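Local coordinates for protein Esterase/lipase (Lactobacillus rhamnosus, PDB 4N5H) that probably hydrolyses carboxylic esters, and may transfer their acyl groups, as an esterase/lipase of the alpha/beta-hydrolase fold, at residues S46-P49 and Q50-L53; L84-N87 and Y88-L92; G148-L151 and A152-A156. The protein carries 1 engineered substitution. All coordinates share one frame; numbering follows the deposited sequence. Where two conformers were deposited one is given.

Contact 1. Residues S46-P49 and Q50-L53; sequences SADP and QQTL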
ATOM      1  N   SER A  46       3.725 -13.838  27.689  1.00 21.07           N
ATOM      2  CA  SER A  46       4.544 -12.636  27.689  1.00 22.03           C
ATOM      3  C   SER A  46       4.009 -11.670  26.671  1.00 22.04           C
ATOM      4  O   SER A  46       3.586 -12.092  25.563  1.00 25.27           O
ATOM      5  CB  SER A  46       5.947 -13.110  27.263  1.00 25.41           C
ATOM      6  OG  SER A  46       6.795 -12.049  26.886  1.00 24.02           O
ATOM      7  N   ALA A  47       4.187 -10.380  26.937  1.00 21.75           N
ATOM      8  CA  ALA A  47       3.821  -9.331  25.988  1.00 22.94           C
ATOM      9  C   ALA A  47       5.057  -8.849  25.231  1.00 20.88           C
ATOM     10  O   ALA A  47       4.990  -7.823  24.585  1.00 22.33           O
ATOM     11  CB  ALA A  47       3.169  -8.170  26.721  1.00 28.69           C
ATOM     12  N   ASP A  48       6.208  -9.536  25.383  1.00 19.57           N
ATOM     13  CA  ASP A  48       7.417  -9.180  24.615  1.00 19.20           C
ATOM     14  C   ASP A  48       7.107  -9.475  23.161  1.00 16.11           C
ATOM     15  O   ASP A  48       6.810 -10.616  22.865  1.00 15.58           O
ATOM     16  CB  ASP A  48       8.634  -9.929  25.116  1.00 19.67           C
ATOM     17  CG  ASP A  48       9.904  -9.455  24.503  1.00 21.46           C
ATOM     18  OD1 ASP A  48      10.933  -9.351  25.263  1.00 23.48           O
ATOM     19  OD2 ASP A  48       9.901  -9.067  23.310  1.00 20.57           O
ATOM     20  N   PRO A  49       7.082  -8.470  22.301  1.00 17.66           N
ATOM     21  CA  PRO A  49       6.683  -8.666  20.908  1.00 18.66           C
ATOM     22  C   PRO A  49       7.572  -9.640  20.172  1.00 16.18           C
ATOM     23  O   PRO A  49       7.148 -10.237  19.148  1.00 15.98           O
ATOM     24  CB  PRO A  49       6.798  -7.295  20.259  1.00 21.10           C
ATOM     25  CG  PRO A  49       7.108  -6.326  21.344  1.00 24.99           C
ATOM     26  CD  PRO A  49       7.441  -7.053  22.579  1.00 23.03           C
ATOM     27  N   GLN A  50       8.810  -9.802  20.628  1.00 14.45           N
ATOM     28  CA  GLN A  50       9.692 -10.810  20.005  1.00 14.36           C
ATOM     29  C   GLN A  50       9.335 -12.206  20.345  1.00 14.43           C
ATOM     30  O   GLN A  50       9.805 -13.130  19.628  1.00 14.49           O
ATOM     31  CB  GLN A  50      11.175 -10.607  20.319  1.00 14.42           C
ATOM     32  CG  GLN A  50      11.749  -9.346  19.719  1.00 14.71           C
ATOM     33  CD  GLN A  50      12.115  -9.535  18.233  1.00 18.02           C
ATOM     34  OE1 GLN A  50      11.647 -10.478  17.575  1.00 16.61           O
ATOM     35  NE2 GLN A  50      12.809  -8.607  17.706  1.00 20.81           N
ATOM     36  N   GLN A  51       8.607 -12.481  21.394  1.00 12.46           N
ATOM     37  CA  GLN A  51       8.264 -13.885  21.780  1.00 12.45           C
ATOM     38  C   GLN A  51       6.924 -14.312  21.108  1.00 11.99           C
ATOM     39  O   GLN A  51       5.956 -14.760  21.766  1.00 13.77           O
ATOM     40  CB  GLN A  51       8.289 -14.060  23.285  1.00 14.42           C
ATOM     41  CG  GLN A  51       9.722 -13.825  23.851  1.00 14.26           C
ATOM     42  CD  GLN A  51       9.788 -13.869  25.370  1.00 16.14           C
ATOM     43  OE1 GLN A  51       8.924 -13.277  26.030  1.00 17.51           O
ATOM     44  NE2 GLN A  51      10.694 -14.674  25.931  1.00 15.62           N
ATOM     45  N   THR A  52       6.937 -14.107  19.831  1.00 11.58           N
ATOM     46  CA  THR A  52       5.806 -14.396  18.967  1.00 10.71           C
ATOM     47  C   THR A  52       6.278 -15.141  17.718  1.00 11.00           C
ATOM     48  O   THR A  52       7.454 -15.158  17.391  1.00 11.95           O
ATOM     49  CB  THR A  52       5.046 -13.095  18.520  1.00 12.43           C
ATOM     50  OG1 THR A  52       5.975 -12.229  17.873  1.00 12.90           O
ATOM     51  CG2 THR A  52       4.385 -12.436  19.715  1.00 14.07           C
ATOM     52  N   LEU A  53       5.340 -15.740  17.031  1.00 10.75           N
ATOM     53  CA  LEU A  53       5.656 -16.546  15.791  1.00 10.58           C
ATOM     54  C   LEU A  53       4.569 -16.351  14.747  1.00 11.45           C
ATOM     55  O   LEU A  53       3.430 -15.959  15.074  1.00 11.43           O
ATOM     56  CB  LEU A  53       5.989 -18.026  16.096  1.00 10.22           C
ATOM     57  CG  LEU A  53       4.902 -18.791  16.821  1.00 10.69           C
ATOM     58  CD1 LEU A  53       3.817 -19.304  15.852  1.00 11.34           C
ATOM     59  CD2 LEU A  53       5.436 -20.037  17.470  1.00 12.61           C
TER
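From D48 to Q51 the backbone folds back in a type I beta turn, closed by Q51 N donating to D48 O over 3.0 Å, and the chain then passes through an inverse gamma turn centred on Q51 into strand 52-58. The turn lies in the connection between antiparallel strands 35-42 and 52-58 of the mixed sheet. P49 suits the second turn position because its ring restrains phi to the value the turn needs. A second small motif comes just before: S46 OG accepts from D48 N at 3.0 Å, an ST turn, and the same hydroxyl donates to Q51 OE1 at 2.6 Å, nearly in line with the amide C=O. One serine oxygen thus couples the loop backbone to the glutamine side chain. Q51 reaches back with its chain extended beyond CG; its other amide end, NE2, bonds to D118 OD1 on helix 112-129. The D48 carboxylate also bonds to the turn's own backbone. Its CG lies anti to the backbone N (chi1 -172°), which brings D48 OD2 to Q50 N at 3.0 Å on the anti side of the carboxylate, an Asx turn, so an acid short enough to curl back fits well here. Q50 sends its amide elsewhere, NE2 bonding to G80 O, and only its CB and CG brush the D48 carboxylate. T52 completes the exit: with OG1 between backbone N and carbonyl carbon (chi1 57°), the hydroxyl also accepts from R82 NE while donating to P49 O, the two oxygens 2.6 Å apart.

Contact 2. Residues L84-N87 and Y88-L92; sequences LNRN and YCRYL. With IPA (isopropyl alcohol), chain C.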
ATOM      1  N   LEU A  84      10.889 -10.932   9.228  1.00 12.52           N
ATOM      2  CA  LEU A  84      12.046 -10.697   8.377  1.00 13.12           C
ATOM      3  C   LEU A  84      12.126 -11.596   7.178  1.00 14.27           C
ATOM      4  O   LEU A  84      12.404 -11.120   6.067  1.00 14.25           O
ATOM      5  CB  LEU A  84      13.357 -10.727   9.180  1.00 14.23           C
ATOM      6  CG  LEU A  84      14.644 -10.500   8.431  1.00 16.06           C
ATOM      7  CD1 LEU A  84      14.646  -9.059   7.886  1.00 18.18           C
ATOM      8  CD2 LEU A  84      15.838 -10.619   9.375  1.00 16.22           C
ATOM      9  N   ASN A  85      11.919 -12.912   7.405  1.00 12.20           N
ATOM     10  CA  ASN A  85      11.975 -13.892   6.329  1.00 12.36           C
ATOM     11  C   ASN A  85      10.630 -14.291   5.809  1.00 12.25           C
ATOM     12  O   ASN A  85      10.429 -15.400   5.292  1.00 12.20           O
ATOM     13  CB  ASN A  85      12.726 -15.160   6.876  1.00 13.75           C
ATOM     14  CG  ASN A  85      14.227 -14.934   7.071  1.00 13.53           C
ATOM     15  OD1 ASN A  85      14.770 -13.872   6.800  1.00 13.98           O
ATOM     16  ND2 ASN A  85      14.878 -15.982   7.550  1.00 12.68           N
ATOM     17  N   ARG A  86       9.657 -13.374   5.858  1.00 11.58           N
ATOM     18  CA  ARG A  86       8.335 -13.757   5.443  1.00 11.35           C
ATOM     19  C   ARG A  86       8.217 -14.251   3.996  1.00 11.06           C
ATOM     20  O   ARG A  86       7.490 -15.227   3.756  1.00 11.36           O
ATOM     21  CB  ARG A  86       7.323 -12.692   5.740  1.00 13.60           C
ATOM     22  CG  ARG A  86       7.476 -11.450   4.912  1.00 17.16           C
ATOM     23  CD  ARG A  86       6.644 -10.321   5.583  1.00 19.56           C
ATOM     24  NE  ARG A  86       6.821  -9.015   4.964  1.00 20.97           N
ATOM     25  CZ  ARG A  86       7.755  -8.142   5.276  1.00 24.24           C
ATOM     26  NH1 ARG A  86       8.651  -8.406   6.185  1.00 21.64           N
ATOM     27  NH2 ARG A  86       7.784  -6.967   4.644  1.00 25.50           N
ATOM     28  N   ASN A  87       8.927 -13.634   3.037  1.00 11.62           N
ATOM     29  CA  ASN A  87       8.764 -14.066   1.630  1.00 11.98           C
ATOM     30  C   ASN A  87       9.374 -15.451   1.428  1.00 11.86           C
ATOM     31  O   ASN A  87       8.767 -16.262   0.768  1.00 12.56           O
ATOM     32  CB  ASN A  87       9.375 -13.070   0.668  1.00 10.42           C
ATOM     33  CG  ASN A  87       8.413 -11.892   0.433  1.00 13.41           C
ATOM     34  OD1 ASN A  87       7.236 -11.854   0.933  1.00 15.93           O
ATOM     35  ND2 ASN A  87       8.892 -10.935  -0.317  1.00 14.15           N
ATOM     36  N   TYR A  88      10.496 -15.703   2.053  1.00 10.95           N
ATOM     37  CA  TYR A  88      11.118 -17.036   1.974  1.00 11.17           C
ATOM     38  C   TYR A  88      10.210 -18.073   2.589  1.00 12.20           C
ATOM     39  O   TYR A  88       9.971 -19.140   1.999  1.00 12.61           O
ATOM     40  CB  TYR A  88      12.435 -17.009   2.716  1.00 12.35           C
ATOM     41  CG  TYR A  88      13.185 -18.305   2.918  1.00 11.32           C
ATOM     42  CD1 TYR A  88      13.293 -18.860   4.177  1.00 11.96           C
ATOM     43  CD2 TYR A  88      13.792 -18.973   1.860  1.00 12.05           C
ATOM     44  CE1 TYR A  88      14.000 -20.013   4.411  1.00 11.92           C
ATOM     45  CE2 TYR A  88      14.525 -20.115   2.083  1.00 13.24           C
ATOM     46  CZ  TYR A  88      14.687 -20.611   3.360  1.00 12.55           C
ATOM     47  OH  TYR A  88      15.429 -21.729   3.639  1.00 14.43           O
ATOM     48  N   CYS A  89       9.657 -17.770   3.762  1.00 12.10           N
ATOM     49  CA  CYS A  89       8.698 -18.695   4.398  1.00 10.91           C
ATOM     50  C   CYS A  89       7.472 -18.926   3.545  1.00 12.40           C
ATOM     51  O   CYS A  89       6.993 -20.059   3.440  1.00 12.85           O
ATOM     52  CB  CYS A  89       8.327 -18.226   5.789  1.00 12.31           C
ATOM     53  SG  CYS A  89       9.669 -18.387   7.020  1.00 13.89           S
ATOM     54  N   ARG A  90       6.896 -17.860   2.957  0.50 11.73           N
ATOM     55  CA  ARG A  90       5.743 -18.063   2.069  0.50 12.14           C
ATOM     56  C   ARG A  90       6.115 -18.955   0.901  0.50 11.67           C
ATOM     57  O   ARG A  90       5.326 -19.834   0.470  0.50 12.39           O
ATOM     58  CB  ARG A  90       5.284 -16.714   1.499  0.50 12.19           C
ATOM     59  CG  ARG A  90       4.646 -15.763   2.499  0.50 13.01           C
ATOM     60  CD  ARG A  90       4.545 -14.329   1.946  0.50 14.68           C
ATOM     61  NE  ARG A  90       3.762 -13.531   2.886  0.50 13.98           N
ATOM     62  CZ  ARG A  90       3.970 -12.204   3.135  0.50 17.80           C
ATOM     63  NH1 ARG A  90       4.856 -11.475   2.493  0.50 16.75           N
ATOM     64  NH2 ARG A  90       3.214 -11.585   4.010  0.50 17.57           N
ATOM     65  N   TYR A  91       7.302 -18.733   0.335  1.00 11.73           N
ATOM     66  CA  TYR A  91       7.722 -19.592  -0.776  1.00 12.79           C
ATOM     67  C   TYR A  91       7.713 -21.074  -0.359  1.00 12.21           C
ATOM     68  O   TYR A  91       7.151 -21.949  -1.038  1.00 12.83           O
ATOM     69  CB  TYR A  91       9.088 -19.241  -1.424  1.00 12.14           C
ATOM     70  CG  TYR A  91       9.399 -20.239  -2.484  1.00 12.56           C
ATOM     71  CD1 TYR A  91       8.707 -20.198  -3.730  1.00 14.23           C
ATOM     72  CD2 TYR A  91      10.322 -21.263  -2.261  1.00 13.63           C
ATOM     73  CE1 TYR A  91       8.938 -21.172  -4.665  1.00 16.55           C
ATOM     74  CE2 TYR A  91      10.518 -22.236  -3.239  1.00 14.56           C
ATOM     75  CZ  TYR A  91       9.811 -22.186  -4.400  1.00 14.84           C
ATOM     76  OH  TYR A  91      10.036 -23.122  -5.404  1.00 17.90           O
ATOM     77  N   LEU A  92       8.356 -21.359   0.738  1.00 10.62           N
ATOM     78  CA  LEU A  92       8.396 -22.768   1.155  1.00 11.53           C
ATOM     79  C   LEU A  92       6.986 -23.305   1.368  1.00 11.15           C
ATOM     80  O   LEU A  92       6.672 -24.416   0.943  1.00 12.76           O
ATOM     81  CB  LEU A  92       9.272 -22.912   2.391  1.00 11.47           C
ATOM     82  CG  LEU A  92      10.698 -22.439   2.312  1.00 12.81           C
ATOM     83  CD1 LEU A  92      11.388 -22.545   3.660  1.00 14.07           C
ATOM     84  CD2 LEU A  92      11.416 -23.228   1.177  1.00 13.27           C
TER
HETATM   85  C1  IPA C 402      10.125  -4.840   5.704  1.00 41.72           C
HETATM   86  C2  IPA C 402      11.177  -5.488   6.640  1.00 43.36           C
HETATM   87  C3  IPA C 402      11.252  -4.506   7.797  1.00 44.07           C
HETATM   88  O2  IPA C 402      10.670  -6.782   7.167  1.00 40.33           O
HETATM   89  O   HOH W   1       5.208  -8.560   2.739  1.00 36.45           O
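The guanidinium planes of R86 and R90, one turn apart at the start of helix 86-94, the helix of the beta-alpha-beta unit with strands 66-72 and 98-102, stand almost perpendicular, 89° between them. One face of R90 is covered by the aliphatic part of R86, whose CB lies over the centre and whose CG comes within 3.6 Å of R90 NH1. The edge of R90 holds N87 OD1 and a water; the edge of R86 holds the same water and an isopropanol, probably from the crystallisation liquor, whose O2 takes a bond from R86 NH1 at 2.8 Å. R90 was modelled in two conformers, so its bonds belong to the one described. The like charges approach to 4.0 Å at R86 NE and R90 NH1, and the water, accepting from both atoms, would probably ease their repulsion. R86 also makes a cation-pi contact with Y26, and R90 one with W37. R86 sets its CG between the backbone N and the carbonyl carbon (chi1 69°), from where its extended chain runs side by side with that of R90. N85 sits at the N-cap position without a side-chain capping bond; its ND2 instead bonds to D145 and D71, its two hydrogens enough for both carboxylates. N85 O accepts from C89 N at 2.9 Å, the first i to i+4 bond of the helix. Farther along, L92 CD1 covers one face of the Y88 ring near its rim. N87 divides its amide, ND2 bonding to E29 while OD1 accepts from R90 NH1 at 2.9 Å, only 11° out of the guanidinium plane.

Contact 3. Residues G148-L151 and A152-A156; sequences GGHL and ASLVA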
ATOM      1  N   GLY A 148      21.018 -17.078  12.227  1.00 12.78           N
ATOM      2  CA  GLY A 148      20.003 -18.064  12.398  1.00 12.61           C
ATOM      3  C   GLY A 148      20.506 -19.486  12.104  1.00 12.54           C
ATOM      4  O   GLY A 148      19.927 -20.457  12.656  1.00 14.00           O
ATOM      5  N   GLY A 149      21.478 -19.641  11.195  1.00 11.44           N
ATOM      6  CA  GLY A 149      22.125 -20.923  10.983  1.00 13.52           C
ATOM      7  C   GLY A 149      22.995 -21.380  12.170  1.00 14.38           C
ATOM      8  O   GLY A 149      23.045 -22.528  12.483  1.00 14.18           O
ATOM      9  N   HIS A 150      23.654 -20.440  12.785  1.00 13.26           N
ATOM     10  CA  HIS A 150      24.336 -20.698  14.067  1.00 12.41           C
ATOM     11  C   HIS A 150      23.329 -21.229  15.043  1.00 12.29           C
ATOM     12  O   HIS A 150      23.558 -22.299  15.630  1.00 14.51           O
ATOM     13  CB  HIS A 150      24.900 -19.400  14.621  1.00 14.39           C
ATOM     14  CG  HIS A 150      25.378 -19.484  16.021  1.00 14.43           C
ATOM     15  ND1 HIS A 150      24.717 -18.930  17.082  1.00 17.06           N
ATOM     16  CD2 HIS A 150      26.515 -20.050  16.535  1.00 16.08           C
ATOM     17  CE1 HIS A 150      25.418 -19.127  18.193  1.00 16.31           C
ATOM     18  NE2 HIS A 150      26.470 -19.885  17.896  1.00 14.10           N
ATOM     19  N   LEU A 151      22.232 -20.519  15.241  1.00 12.05           N
ATOM     20  CA  LEU A 151      21.268 -20.898  16.253  1.00 11.98           C
ATOM     21  C   LEU A 151      20.659 -22.244  15.919  1.00 12.68           C
ATOM     22  O   LEU A 151      20.517 -23.113  16.800  1.00 13.59           O
ATOM     23  CB  LEU A 151      20.198 -19.837  16.391  1.00 12.25           C
ATOM     24  CG  LEU A 151      20.627 -18.471  16.992  1.00 13.56           C
ATOM     25  CD1 LEU A 151      19.645 -17.362  16.713  1.00 13.81           C
ATOM     26  CD2 LEU A 151      20.876 -18.618  18.460  1.00 14.79           C
ATOM     27  N   ALA A 152      20.310 -22.491  14.642  1.00 11.89           N
ATOM     28  CA  ALA A 152      19.759 -23.759  14.255  1.00 12.01           C
ATOM     29  C   ALA A 152      20.765 -24.899  14.538  1.00 12.84           C
ATOM     30  O   ALA A 152      20.313 -26.014  14.922  1.00 13.13           O
ATOM     31  CB  ALA A 152      19.364 -23.808  12.816  1.00 13.86           C
ATOM     32  N   SER A 153      22.058 -24.679  14.282  1.00 13.81           N
ATOM     33  CA  SER A 153      23.054 -25.717  14.447  1.00 13.55           C
ATOM     34  C   SER A 153      23.155 -26.084  15.936  1.00 16.03           C
ATOM     35  O   SER A 153      23.299 -27.250  16.278  1.00 14.23           O
ATOM     36  CB  SER A 153      24.423 -25.364  13.836  1.00 13.91           C
ATOM     37  OG  SER A 153      25.144 -24.437  14.673  1.00 14.46           O
ATOM     38  N   LEU A 154      23.062 -25.055  16.781  1.00 14.29           N
ATOM     39  CA  LEU A 154      23.057 -25.309  18.271  1.00 15.08           C
ATOM     40  C   LEU A 154      21.814 -25.990  18.759  1.00 15.63           C
ATOM     41  O   LEU A 154      21.881 -26.958  19.562  1.00 14.31           O
ATOM     42  CB  LEU A 154      23.298 -24.001  19.023  1.00 14.07           C
ATOM     43  CG  LEU A 154      24.714 -23.686  19.446  1.00 15.95           C
ATOM     44  CD1 LEU A 154      25.694 -23.630  18.266  1.00 16.52           C
ATOM     45  CD2 LEU A 154      24.849 -22.415  20.288  1.00 16.39           C
ATOM     46  N   VAL A 155      20.630 -25.572  18.299  1.00 12.91           N
ATOM     47  CA  VAL A 155      19.375 -26.169  18.688  1.00 13.83           C
ATOM     48  C   VAL A 155      19.369 -27.676  18.319  1.00 13.90           C
ATOM     49  O   VAL A 155      18.990 -28.510  19.091  1.00 13.74           O
ATOM     50  CB  VAL A 155      18.202 -25.435  17.941  1.00 13.44           C
ATOM     51  CG1 VAL A 155      16.910 -26.258  17.938  1.00 14.05           C
ATOM     52  CG2 VAL A 155      17.953 -24.096  18.538  1.00 14.01           C
ATOM     53  N   ALA A 156      19.912 -28.017  17.128  1.00 14.95           N
ATOM     54  CA  ALA A 156      19.977 -29.415  16.666  1.00 14.97           C
ATOM     55  C   ALA A 156      20.800 -30.278  17.654  1.00 16.41           C
ATOM     56  O   ALA A 156      20.371 -31.389  17.954  1.00 17.26           O
ATOM     57  CB  ALA A 156      20.606 -29.499  15.302  1.00 16.11           C
TER
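H150 swings its ring forward along helix 147-158 by placing CG anti to its backbone N (chi1 169°), and L154, one turn on, meets it with a chi1 of -96°, well off a staggered position. The two side chains cross at a slant, and L154 CD1 and CD2 both lie 3.8 Å from H150 NE2. The polar need of NE2 is met by L221 O, to which it bonds, while the ring meets W77 nearly at right angles. S153 turns its OG between the backbone N and the carbonyl carbon (chi1 77°), which carries the hydroxyl back to H150 O at 2.8 Å. H150 O therefore accepts twice, from S153 OG and from L154 N at 3.0 Å. A serine is apt in this buried helix because it satisfies its own hydroxyl on the preceding turn. Replacing S153 by an alanine removes the hydroxyl, and H150 O would probably keep just the backbone bond from L154 N, with a small gap opening beside it. V155 packs close to the same turn, its CG2 3.2 Å from L151 O. The helix begins at what is probably the nucleophile elbow of the alpha/beta hydrolases, where G148 would be the last glycine of the GxSxG pattern; lacking side chains, G148 and G149 bring only backbone to this first turn. A152, S153 and A156 touch strand 179-183 with small side chains, L151 and V155 pack on helix 112-129, and L154 touches both that helix and helix 223-226.

All three are local contacts, in series along the chain: the loop leading into strand 52-58, then helix 86-94, then helix 147-158. None touches another. The centres of contacts 2 and 3 are about 18 Å apart; the centre of contact 1 is about 19 Å from that of contact 2 and about 20 Å from that of contact 3. The mixed central sheet joins them: contact 1 enters one of its strands, contact 2 lies in the crossover between parallel strands 66-72 and 98-102, and contact 3 packs on strand 179-183. Helix 112-129 meets side chains of contacts 1 and 3. Contact 3 sits beside the probable nucleophile elbow, contacts 1 and 2 in its sheet-and-helix surroundings.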